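Local coordinates for sulfur oxidation protein soxB (PDB 2WDD) that hydrolyses the sulfur-sulfur bond of a cysteine S-thiosulfonate in the Sox sulfur-oxidation pathway, with a pair of manganese ions bound in its active site, at residues 131-136 and 158-163; 151-156 and 179-184; 261-266 and 284-289; 186-191 and 215-220. All coordinates share one frame; numbering follows the deposited sequence.

Contact 1. Residues 131-136 and 158-163. With MN (manganese (II) ion), chain H; MN (manganese (II) ion), chain G.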
# COMPACT_ATOMS: atom_id res chain seq x y z
N GLY A 131 3.24 -6.78 6.19
CA GLY A 131 4.37 -6.36 5.38
C GLY A 131 4.24 -4.96 4.80
O GLY A 131 3.22 -4.29 4.98
N ASP A 132 5.27 -4.51 4.09
CA ASP A 132 5.38 -3.12 3.62
C ASP A 132 5.34 -2.26 4.86
O ASP A 132 4.61 -1.28 4.94
CB ASP A 132 4.26 -2.73 2.65
CG ASP A 132 4.58 -3.12 1.22
OD1 ASP A 132 5.66 -3.70 0.99
OD2 ASP A 132 3.76 -2.85 0.33
N THR A 133 6.12 -2.67 5.86
CA THR A 133 6.14 -2.00 7.14
C THR A 133 7.38 -1.13 7.32
O THR A 133 7.30 -0.02 7.83
CB THR A 133 6.11 -3.05 8.27
OG1 THR A 133 5.04 -3.98 8.03
CG2 THR A 133 5.96 -2.39 9.64
N TRP A 134 8.53 -1.70 6.99
CA TRP A 134 9.82 -1.09 7.31
C TRP A 134 10.28 0.13 6.54
O TRP A 134 11.25 0.79 6.95
CB TRP A 134 10.93 -2.13 7.18
CG TRP A 134 10.83 -3.31 8.10
CD1 TRP A 134 9.99 -3.47 9.18
CD2 TRP A 134 11.67 -4.46 8.07
NE1 TRP A 134 10.25 -4.68 9.80
CE2 TRP A 134 11.28 -5.30 9.14
CE3 TRP A 134 12.69 -4.90 7.21
CZ2 TRP A 134 11.86 -6.55 9.36
CZ3 TRP A 134 13.28 -6.12 7.44
CH2 TRP A 134 12.87 -6.94 8.52
N THR A 135 9.65 0.36 5.40
CA THR A 135 10.12 1.36 4.46
C THR A 135 9.18 2.52 4.21
O THR A 135 8.03 2.53 4.67
CB THR A 135 10.41 0.65 3.12
OG1 THR A 135 9.25 -0.09 2.71
CG2 THR A 135 11.58 -0.33 3.27
N ASN A 136 9.70 3.49 3.44
CA ASN A 136 8.90 4.60 2.92
C ASN A 136 8.41 5.66 3.89
O ASN A 136 7.26 6.09 3.83
CB ASN A 136 7.77 4.07 2.05
CG ASN A 136 8.21 2.91 1.19
OD1 ASN A 136 7.70 1.80 1.31
ND2 ASN A 136 9.19 3.15 0.33
N ASP A 158 3.82 -10.72 16.33
CA ASP A 158 4.12 -12.15 16.31
C ASP A 158 4.67 -12.65 14.98
O ASP A 158 5.55 -13.51 14.94
CB ASP A 158 2.88 -12.96 16.67
CG ASP A 158 2.45 -12.73 18.09
OD1 ASP A 158 3.25 -13.04 19.01
OD2 ASP A 158 1.36 -12.19 18.30
N HIS A 159 4.11 -12.15 13.88
CA HIS A 159 4.57 -12.55 12.55
C HIS A 159 4.49 -11.39 11.59
O HIS A 159 3.69 -10.47 11.77
CB HIS A 159 3.67 -13.65 11.97
CG HIS A 159 3.72 -14.94 12.73
ND1 HIS A 159 4.88 -15.68 12.87
CD2 HIS A 159 2.74 -15.64 13.35
CE1 HIS A 159 4.62 -16.77 13.56
NE2 HIS A 159 3.33 -16.78 13.85
N MET A 160 5.30 -11.46 10.53
CA MET A 160 5.20 -10.50 9.44
C MET A 160 5.62 -11.21 8.16
O MET A 160 6.27 -12.27 8.19
CB MET A 160 6.07 -9.26 9.66
CG MET A 160 7.50 -9.38 9.16
SD MET A 160 8.45 -7.81 9.38
CE MET A 160 7.92 -6.87 7.92
N VAL A 161 5.17 -10.65 7.04
CA VAL A 161 5.58 -11.08 5.72
C VAL A 161 6.20 -9.85 5.04
O VAL A 161 6.42 -8.83 5.71
CB VAL A 161 4.47 -11.76 4.90
CG1 VAL A 161 4.04 -13.05 5.60
CG2 VAL A 161 3.28 -10.83 4.69
N SER A 162 6.51 -9.94 3.75
CA SER A 162 7.24 -8.83 3.15
C SER A 162 6.98 -8.48 1.69
O SER A 162 6.43 -9.26 0.93
CB SER A 162 8.73 -9.15 3.27
OG SER A 162 9.09 -10.18 2.35
N HIS A 163 7.46 -7.30 1.34
CA HIS A 163 7.48 -6.79 -0.02
C HIS A 163 8.53 -5.68 -0.13
O HIS A 163 9.69 -5.96 -0.46
CB HIS A 163 6.11 -6.33 -0.52
CG HIS A 163 6.18 -5.59 -1.82
ND1 HIS A 163 5.14 -4.80 -2.28
CD2 HIS A 163 7.17 -5.48 -2.74
CE1 HIS A 163 5.49 -4.25 -3.43
NE2 HIS A 163 6.72 -4.64 -3.73
MN MN H . 3.19 -4.21 -1.37
MN MN G . 2.05 -1.46 0.33
O HOH W 1 1.83 -2.59 -1.40
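Asp132 and His163 meet over a manganese ion. Carboxylate and imidazole planes are inclined 38° to each other, and both groups are ligands of the manganese of chain H. Asp132 OD2 is the bridge, 2.2 Å from the manganese of chain H and 2.2 Å from that of chain G. His163 ND1 reaches the chain H ion alone, also at 2.2 Å, because CG stands anti to the backbone N (chi1 170°) and swings the ring toward the loop. The other carboxylate oxygen, Asp132 OD1, rests 3.1 Å from His163 CB and accepts the backbone N-H of Trp164, a second-shell bond that should fix the rotation of the carboxylate.

Away from the metals the contact turns apolar. Met160 runs across Trp134 at roughly a right angle: its CE lies over one face of the five-membered ring, 4.0 Å from the centroid and 24° off the normal, a CH-pi contact, while SD sits obliquely, 3.6 Å from Trp134 NE1, in a Met-aromatic contact. That N-H is used by Gln152 OE1. Between the two regions the backbones close in, Gly131 CA lying 3.2 Å from Val161 O, a buried carbonyl with no hydrogen-bond partner in the model.

Gly131 and Asp132 match the Gly-Asp signature of metallophosphoesterases, the superfamily of 5'-nucleotidases, whose aspartate bridges the dinuclear metal centre, completed here by Asp36, His38, His263, His286 and His288.

Contact 2. Residues 151-156 and 179-184; sequences WQNLVG and LFRGEF
Asn153 grips the turn at Leu179-Arg181 with both ends of its amide, and this is the close-fitting part of the contact. Its OD1 accepts from Arg181 N at 2.9 Å, a nearly straight bond (164°). Its ND2 donates to Leu179 O, also at 2.9 Å; that oxygen lies close to the Asn153 amide plane, although the donor stands above the plane of the Leu179 carbonyl. With CG beside the backbone N, chi1 -74° places the amide against the chain leaving helix 170-179. Next to it, on the buried flank, the Gln152 amide lies at 26° to the Phe180 ring, with OE1 3.5 Å from Phe180 CD1. The polar ends of Gln152 are engaged by Trp134 and Asp129.

The outer side is looser. Exposed Arg181 lays its aliphatic carbons across the Asn153 amide, CG coming 3.8 Å from Asn153 CG, and its guanidinium makes only an indirect link: a water accepts from Arg181 NE at 3.1 Å and donates to Asn153 O at 2.8 Å.

One neutral amide thus satisfies a backbone acceptor and a backbone donor just where helix 170-179 ends. Leu179 and Phe180 also pack on Val149, but the polar part of this contact is made by directional hydrogen bonds between neutral groups.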
# COMPACT_ATOMS: atom_id res chain seq x y z
N TRP A 151 10.12 -0.46 16.79
CA TRP A 151 8.74 -0.21 17.14
C TRP A 151 7.93 -1.51 17.14
O TRP A 151 7.15 -1.78 18.06
CB TRP A 151 8.09 0.84 16.23
CG TRP A 151 6.61 0.78 16.36
CD1 TRP A 151 5.87 1.17 17.44
CD2 TRP A 151 5.70 0.13 15.47
NE1 TRP A 151 4.55 0.86 17.25
CE2 TRP A 151 4.42 0.20 16.05
CE3 TRP A 151 5.84 -0.50 14.23
CZ2 TRP A 151 3.28 -0.31 15.43
CZ3 TRP A 151 4.71 -1.01 13.61
CH2 TRP A 151 3.45 -0.92 14.22
N GLN A 152 8.13 -2.35 16.12
CA GLN A 152 7.41 -3.63 16.09
C GLN A 152 7.68 -4.39 17.38
O GLN A 152 6.79 -5.04 17.94
CB GLN A 152 7.85 -4.48 14.90
CG GLN A 152 7.31 -4.05 13.54
CD GLN A 152 7.93 -4.88 12.42
OE1 GLN A 152 9.15 -4.97 12.32
NE2 GLN A 152 7.09 -5.53 11.62
N ASN A 153 8.92 -4.30 17.86
CA ASN A 153 9.31 -4.99 19.08
C ASN A 153 8.63 -4.41 20.32
O ASN A 153 8.31 -5.15 21.26
CB ASN A 153 10.83 -4.95 19.24
CG ASN A 153 11.53 -5.90 18.29
OD1 ASN A 153 10.90 -6.73 17.64
ND2 ASN A 153 12.85 -5.78 18.19
N LEU A 154 8.40 -3.10 20.34
CA LEU A 154 7.70 -2.48 21.46
C LEU A 154 6.24 -2.95 21.49
O LEU A 154 5.71 -3.27 22.55
CB LEU A 154 7.76 -0.96 21.37
CG LEU A 154 9.11 -0.30 21.64
CD1 LEU A 154 9.06 1.19 21.31
CD2 LEU A 154 9.50 -0.53 23.10
N VAL A 155 5.59 -2.99 20.33
CA VAL A 155 4.21 -3.45 20.31
C VAL A 155 4.12 -4.96 20.55
O VAL A 155 3.25 -5.43 21.29
CB VAL A 155 3.45 -3.01 19.04
CG1 VAL A 155 4.30 -3.19 17.81
CG2 VAL A 155 2.13 -3.78 18.91
N GLY A 156 5.05 -5.71 19.97
CA GLY A 156 5.09 -7.16 20.09
C GLY A 156 4.38 -7.83 18.92
O GLY A 156 3.30 -8.38 19.07
N LEU A 179 17.14 -8.41 14.59
CA LEU A 179 16.58 -7.54 15.60
C LEU A 179 15.09 -7.82 15.86
O LEU A 179 14.63 -7.75 16.99
CB LEU A 179 16.78 -6.07 15.21
CG LEU A 179 16.19 -4.99 16.13
CD1 LEU A 179 16.90 -5.01 17.51
CD2 LEU A 179 16.33 -3.62 15.48
N PHE A 180 14.35 -8.10 14.79
CA PHE A 180 12.92 -8.41 14.86
C PHE A 180 12.64 -9.59 15.80
O PHE A 180 13.13 -10.69 15.59
CB PHE A 180 12.43 -8.72 13.44
CG PHE A 180 10.95 -8.99 13.33
CD1 PHE A 180 10.03 -8.06 13.78
CD2 PHE A 180 10.49 -10.16 12.74
CE1 PHE A 180 8.66 -8.31 13.65
CE2 PHE A 180 9.14 -10.41 12.62
CZ PHE A 180 8.22 -9.49 13.07
N ARG A 181 11.84 -9.36 16.85
CA ARG A 181 11.55 -10.41 17.83
C ARG A 181 10.41 -11.33 17.42
O ARG A 181 10.23 -12.41 17.99
CB ARG A 181 11.32 -9.81 19.21
CG ARG A 181 12.59 -9.20 19.81
CD ARG A 181 12.29 -8.38 21.06
NE ARG A 181 11.53 -9.15 22.04
CZ ARG A 181 12.08 -9.98 22.92
NH1 ARG A 181 13.40 -10.14 22.94
NH2 ARG A 181 11.32 -10.64 23.78
N GLY A 182 9.64 -10.93 16.41
CA GLY A 182 8.58 -11.78 15.91
C GLY A 182 9.21 -12.83 15.03
O GLY A 182 10.44 -12.90 14.89
N GLU A 183 8.37 -13.67 14.42
CA GLU A 183 8.83 -14.71 13.52
C GLU A 183 8.42 -14.40 12.09
O GLU A 183 7.23 -14.39 11.76
CB GLU A 183 8.31 -16.09 13.93
CG GLU A 183 8.78 -17.16 12.96
CD GLU A 183 8.37 -18.55 13.34
OE1 GLU A 183 8.95 -19.49 12.76
OE2 GLU A 183 7.48 -18.72 14.19
N PHE A 184 9.41 -14.18 11.23
CA PHE A 184 9.17 -13.89 9.82
C PHE A 184 8.77 -15.17 9.09
O PHE A 184 9.42 -16.20 9.25
CB PHE A 184 10.46 -13.31 9.19
CG PHE A 184 10.27 -12.84 7.77
CD1 PHE A 184 9.90 -11.53 7.51
CD2 PHE A 184 10.45 -13.70 6.70
CE1 PHE A 184 9.70 -11.09 6.21
CE2 PHE A 184 10.25 -13.27 5.40
CZ PHE A 184 9.88 -11.96 5.15
O HOH W 2 8.79 -7.92 21.27

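Contact 3. Residues 261-266 and 284-289. With MN (manganese (II) ion), chain H; MN (manganese (II) ion), chain G.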
# COMPACT_ATOMS: atom_id res chain seq x y z
N LEU A 261 -1.26 -15.26 5.82
CA LEU A 261 -0.89 -13.86 6.03
C LEU A 261 -0.17 -13.52 4.72
O LEU A 261 0.94 -13.98 4.48
CB LEU A 261 0.10 -13.74 7.20
CG LEU A 261 0.64 -12.36 7.57
CD1 LEU A 261 -0.49 -11.39 7.89
CD2 LEU A 261 1.57 -12.50 8.76
N SER A 262 -0.89 -12.83 3.84
CA SER A 262 -0.44 -12.62 2.47
C SER A 262 -0.03 -11.22 2.05
O SER A 262 -0.64 -10.22 2.46
CB SER A 262 -1.60 -13.01 1.55
OG SER A 262 -1.22 -13.01 0.19
N HIS A 263 0.96 -11.17 1.16
CA HIS A 263 1.33 -9.93 0.51
C HIS A 263 1.30 -10.16 -1.00
O HIS A 263 2.08 -9.57 -1.74
CB HIS A 263 2.68 -9.35 0.96
CG HIS A 263 2.76 -7.87 0.78
ND1 HIS A 263 2.57 -6.98 1.82
CD2 HIS A 263 2.91 -7.12 -0.34
CE1 HIS A 263 2.61 -5.75 1.35
NE2 HIS A 263 2.82 -5.80 0.05
N ASN A 264 0.35 -10.98 -1.45
CA ASN A 264 0.20 -11.25 -2.89
C ASN A 264 -0.56 -10.14 -3.61
O ASN A 264 -0.41 -9.99 -4.82
CB ASN A 264 -0.62 -12.53 -3.13
CG ASN A 264 0.14 -13.81 -2.86
OD1 ASN A 264 1.30 -13.95 -3.20
ND2 ASN A 264 -0.58 -14.81 -2.34
N GLY A 265 -1.48 -9.49 -2.89
CA GLY A 265 -2.44 -8.55 -3.44
C GLY A 265 -3.80 -9.25 -3.34
O GLY A 265 -3.88 -10.46 -3.57
N MET A 266 -4.85 -8.52 -2.98
CA MET A 266 -6.14 -9.17 -2.76
C MET A 266 -6.76 -9.94 -3.92
O MET A 266 -7.42 -10.95 -3.68
CB MET A 266 -7.15 -8.22 -2.12
CG MET A 266 -8.29 -8.96 -1.44
SD MET A 266 -9.32 -7.86 -0.45
CE MET A 266 -10.10 -6.84 -1.68
N SER A 284 -5.20 -10.21 3.61
CA SER A 284 -4.66 -9.67 2.36
C SER A 284 -4.05 -8.28 2.43
O SER A 284 -4.77 -7.29 2.57
CB SER A 284 -5.75 -9.65 1.27
OG SER A 284 -6.22 -10.94 0.93
N GLY A 285 -2.74 -8.21 2.26
CA GLY A 285 -2.03 -6.95 2.21
C GLY A 285 -1.77 -6.56 0.77
O GLY A 285 -2.38 -7.10 -0.15
N HIS A 286 -0.83 -5.64 0.57
CA HIS A 286 -0.39 -5.19 -0.75
C HIS A 286 -1.28 -4.23 -1.53
O HIS A 286 -0.81 -3.23 -2.08
CB HIS A 286 0.03 -6.35 -1.65
CG HIS A 286 0.65 -5.89 -2.94
ND1 HIS A 286 1.82 -5.17 -2.97
CD2 HIS A 286 0.20 -5.94 -4.21
CE1 HIS A 286 2.09 -4.81 -4.21
NE2 HIS A 286 1.12 -5.28 -4.99
N THR A 287 -2.55 -4.57 -1.64
CA THR A 287 -3.46 -3.73 -2.40
C THR A 287 -4.07 -2.57 -1.59
O THR A 287 -4.74 -1.70 -2.16
CB THR A 287 -4.52 -4.56 -3.15
OG1 THR A 287 -5.00 -5.61 -2.30
CG2 THR A 287 -3.91 -5.19 -4.42
N HIS A 288 -3.74 -2.51 -0.30
CA HIS A 288 -4.17 -1.41 0.57
C HIS A 288 -5.70 -1.29 0.63
O HIS A 288 -6.24 -0.19 0.77
CB HIS A 288 -3.56 -0.08 0.09
CG HIS A 288 -2.06 -0.02 0.17
ND1 HIS A 288 -1.36 1.17 0.16
CD2 HIS A 288 -1.13 -1.00 0.26
CE1 HIS A 288 -0.07 0.92 0.25
NE2 HIS A 288 0.10 -0.38 0.32
N ASP A 289 -6.38 -2.44 0.55
CA ASP A 289 -7.84 -2.47 0.58
C ASP A 289 -8.43 -2.41 1.99
O ASP A 289 -7.73 -2.63 2.99
CB ASP A 289 -8.32 -3.75 -0.11
CG ASP A 289 -8.10 -3.71 -1.61
OD1 ASP A 289 -8.57 -2.74 -2.24
OD2 ASP A 289 -7.49 -4.64 -2.18
MN MN H . 3.19 -4.21 -1.37
MN MN G . 2.05 -1.46 0.33
O HOH W 3 -2.27 -9.92 -0.26
O HOH W 1 1.83 -2.59 -1.40
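His263 NE2 and His286 ND1 are ligands of one manganese, that of chain H, at 2.2 and 2.3 Å. The two rings meet rim to rim with their planes 63° apart, His263 NE2 lying in the plane of the His286 ring at its edge. His288 NE2 binds the partner ion of chain G, and a water coordinated by both metals donates to His286 O at 2.8 Å, which probably helps to orient it.

In the second shell, His286 N lies 3.5 Å above the His263 ring plane, toward its rim, which would limit the ring's tilt, and His263 ND1 is tied to Gly130 O. With CG anti to the backbone N in both (His263 chi1 -154°, His286 chi1 -173°), each ring is carried to the same ion.

Further out, two hydrogen bonds join the segments: Gly285 N donates to Ser262 O at 2.9 Å, continuing the parallel pairing of strands 257-262 and 281-284, and Met266 N, at the start of helix 266-273, donates to Thr287 OG1 at 3.0 Å. Locally, that hydroxyl donates to Asp289 OD2 at 2.7 Å from above the carboxylate plane, and Ser262 OG, accepting from Asn264 N in an ST turn, also bonds Asp269, which holds Ser284 OG as well.

Residues 285-288 read Gly-His-Thr-His, the signature metal-binding loop of metallophosphoesterases, here supplying a histidine to each metal.

Contact 4. Residues 186-191 and 215-220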
# COMPACT_ATOMS: atom_id res chain seq x y z
N SER A 186 7.43 -16.99 5.26
CA SER A 186 7.30 -16.90 3.81
C SER A 186 7.53 -18.27 3.19
O SER A 186 8.62 -18.82 3.31
CB SER A 186 8.25 -15.87 3.20
OG SER A 186 7.72 -14.55 3.32
N TYR A 187 6.52 -18.82 2.53
CA TYR A 187 6.66 -20.11 1.89
C TYR A 187 7.40 -19.95 0.56
O TYR A 187 8.00 -20.90 0.04
CB TYR A 187 5.28 -20.74 1.61
CG TYR A 187 4.66 -20.27 0.31
CD1 TYR A 187 4.88 -20.96 -0.89
CD2 TYR A 187 3.95 -19.07 0.25
CE1 TYR A 187 4.36 -20.50 -2.09
CE2 TYR A 187 3.45 -18.59 -0.96
CZ TYR A 187 3.65 -19.31 -2.12
OH TYR A 187 3.15 -18.84 -3.31
N ASN A 188 7.36 -18.74 0.00
CA ASN A 188 7.84 -18.50 -1.35
C ASN A 188 9.23 -17.93 -1.61
O ASN A 188 9.66 -17.89 -2.76
CB ASN A 188 6.80 -17.74 -2.18
CG ASN A 188 6.47 -16.36 -1.60
OD1 ASN A 188 6.34 -16.18 -0.39
ND2 ASN A 188 6.36 -15.38 -2.49
N ILE A 189 9.91 -17.45 -0.57
CA ILE A 189 11.24 -16.88 -0.76
C ILE A 189 12.22 -18.05 -0.69
O ILE A 189 12.39 -18.66 0.36
CB ILE A 189 11.55 -15.80 0.29
CG1 ILE A 189 10.53 -14.66 0.17
CG2 ILE A 189 12.97 -15.24 0.09
CD1 ILE A 189 10.61 -13.64 1.28
N VAL A 190 12.82 -18.37 -1.83
CA VAL A 190 13.73 -19.51 -1.92
C VAL A 190 15.02 -19.09 -2.61
O VAL A 190 15.08 -18.07 -3.28
CB VAL A 190 13.07 -20.69 -2.68
CG1 VAL A 190 11.72 -21.06 -2.04
CG2 VAL A 190 12.90 -20.36 -4.17
N ASP A 191 16.05 -19.92 -2.46
CA ASP A 191 17.30 -19.63 -3.14
C ASP A 191 17.08 -19.88 -4.63
O ASP A 191 16.41 -20.85 -5.00
CB ASP A 191 18.39 -20.57 -2.63
CG ASP A 191 19.67 -20.41 -3.40
OD1 ASP A 191 20.32 -19.36 -3.21
OD2 ASP A 191 19.93 -21.25 -4.28
N VAL A 215 0.26 -19.20 7.81
CA VAL A 215 1.17 -19.43 6.69
C VAL A 215 1.49 -18.06 6.11
O VAL A 215 0.61 -17.21 6.04
CB VAL A 215 0.50 -20.31 5.60
CG1 VAL A 215 1.45 -20.56 4.41
CG2 VAL A 215 -0.01 -21.62 6.21
N GLY A 216 2.74 -17.82 5.73
CA GLY A 216 3.09 -16.53 5.16
C GLY A 216 3.40 -16.56 3.67
O GLY A 216 3.97 -17.52 3.15
N ALA A 217 3.04 -15.49 2.99
CA ALA A 217 3.36 -15.33 1.57
C ALA A 217 3.83 -13.91 1.31
O ALA A 217 3.15 -12.95 1.65
CB ALA A 217 2.16 -15.65 0.69
N SER A 218 5.05 -13.79 0.79
CA SER A 218 5.59 -12.48 0.42
C SER A 218 5.23 -12.16 -1.03
O SER A 218 4.86 -13.03 -1.82
CB SER A 218 7.10 -12.44 0.63
OG SER A 218 7.39 -12.31 2.01
N TYR A 219 5.35 -10.89 -1.41
CA TYR A 219 4.99 -10.45 -2.75
C TYR A 219 5.77 -11.23 -3.80
O TYR A 219 7.00 -11.26 -3.76
CB TYR A 219 5.29 -8.96 -2.90
CG TYR A 219 4.76 -8.35 -4.18
CD1 TYR A 219 3.43 -8.46 -4.54
CD2 TYR A 219 5.60 -7.58 -4.98
CE1 TYR A 219 2.94 -7.88 -5.70
CE2 TYR A 219 5.11 -6.98 -6.14
CZ TYR A 219 3.79 -7.12 -6.49
OH TYR A 219 3.32 -6.51 -7.64
N PRO A 220 5.07 -11.85 -4.77
CA PRO A 220 5.78 -12.68 -5.77
C PRO A 220 6.52 -11.92 -6.87
O PRO A 220 7.31 -12.52 -7.61
CB PRO A 220 4.66 -13.52 -6.39
CG PRO A 220 3.40 -12.77 -6.10
CD PRO A 220 3.61 -12.06 -4.80
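Tyr187 turns the edge of its ring to strand 210-217: Gly216 O lies in the ring plane, 3.3 Å from CD2, and Ala217 CB also lies there, 3.6 Å from CE2. One face of the same ring is covered by Asn188 CB, 3.5 Å above its centre. The ring sits there because CG is placed between the backbone N and the carbonyl carbon (chi1 85°).

The second flat group, the Asn188 amide, pairs with the backbone of Ser218 at two points. Its OD1 receives Ser218 N at 3.0 Å, in the carbonyl plane and on a lone pair, while ND2 donates to Ser218 O at 2.9 Å from above the plane of that carbonyl. Asn188 ND2 also bonds Phe236 O, which would further fix the amide's rotation. A backbone bond, Tyr187 N to Gly216 O at 2.9 Å, is a further link.

Next to these bonds Ser186 OG and Ser218 OG approach to 2.6 Å, and Ser218 OG is hydrogen-bonded to Ser162 OG as well, a chain of buried hydroxyls. Ile189 CD1 packs 3.6 Å from Ser218 OG.

Tyr219, next after Ser218 in the chain, stacks on the metal ligand His286. The contact joins the 186-189 loop to the end of strand 210-217, at the C-terminal edge of a sheet, where a metallophosphoesterase fold characteristically gathers its active-site loops.

In the fold
Along the chain, contacts 1 and 2 interleave; contact 4 comes next and contact 3 last. Contacts 1 and 3 lie with centres 11 Å apart and share both manganese ions and one water, so the dinuclear site is assembled from separate loops. Contact 2 is more peripheral, its centre about 20 Å from that of contact 3; it reaches the sheet of strands 159-160 and 124-129 through edge strand 183-184, its other half being helix 146-155. Contacts 3 and 4 share the other six-stranded sheet through neighbouring strands 257-262 and 210-217. Contact 1 bridges the two, meeting contact 2 at Asp158 and Glu183 and contact 4 at Ser162 O and Tyr219 N, so the metal site sits where the sheets meet.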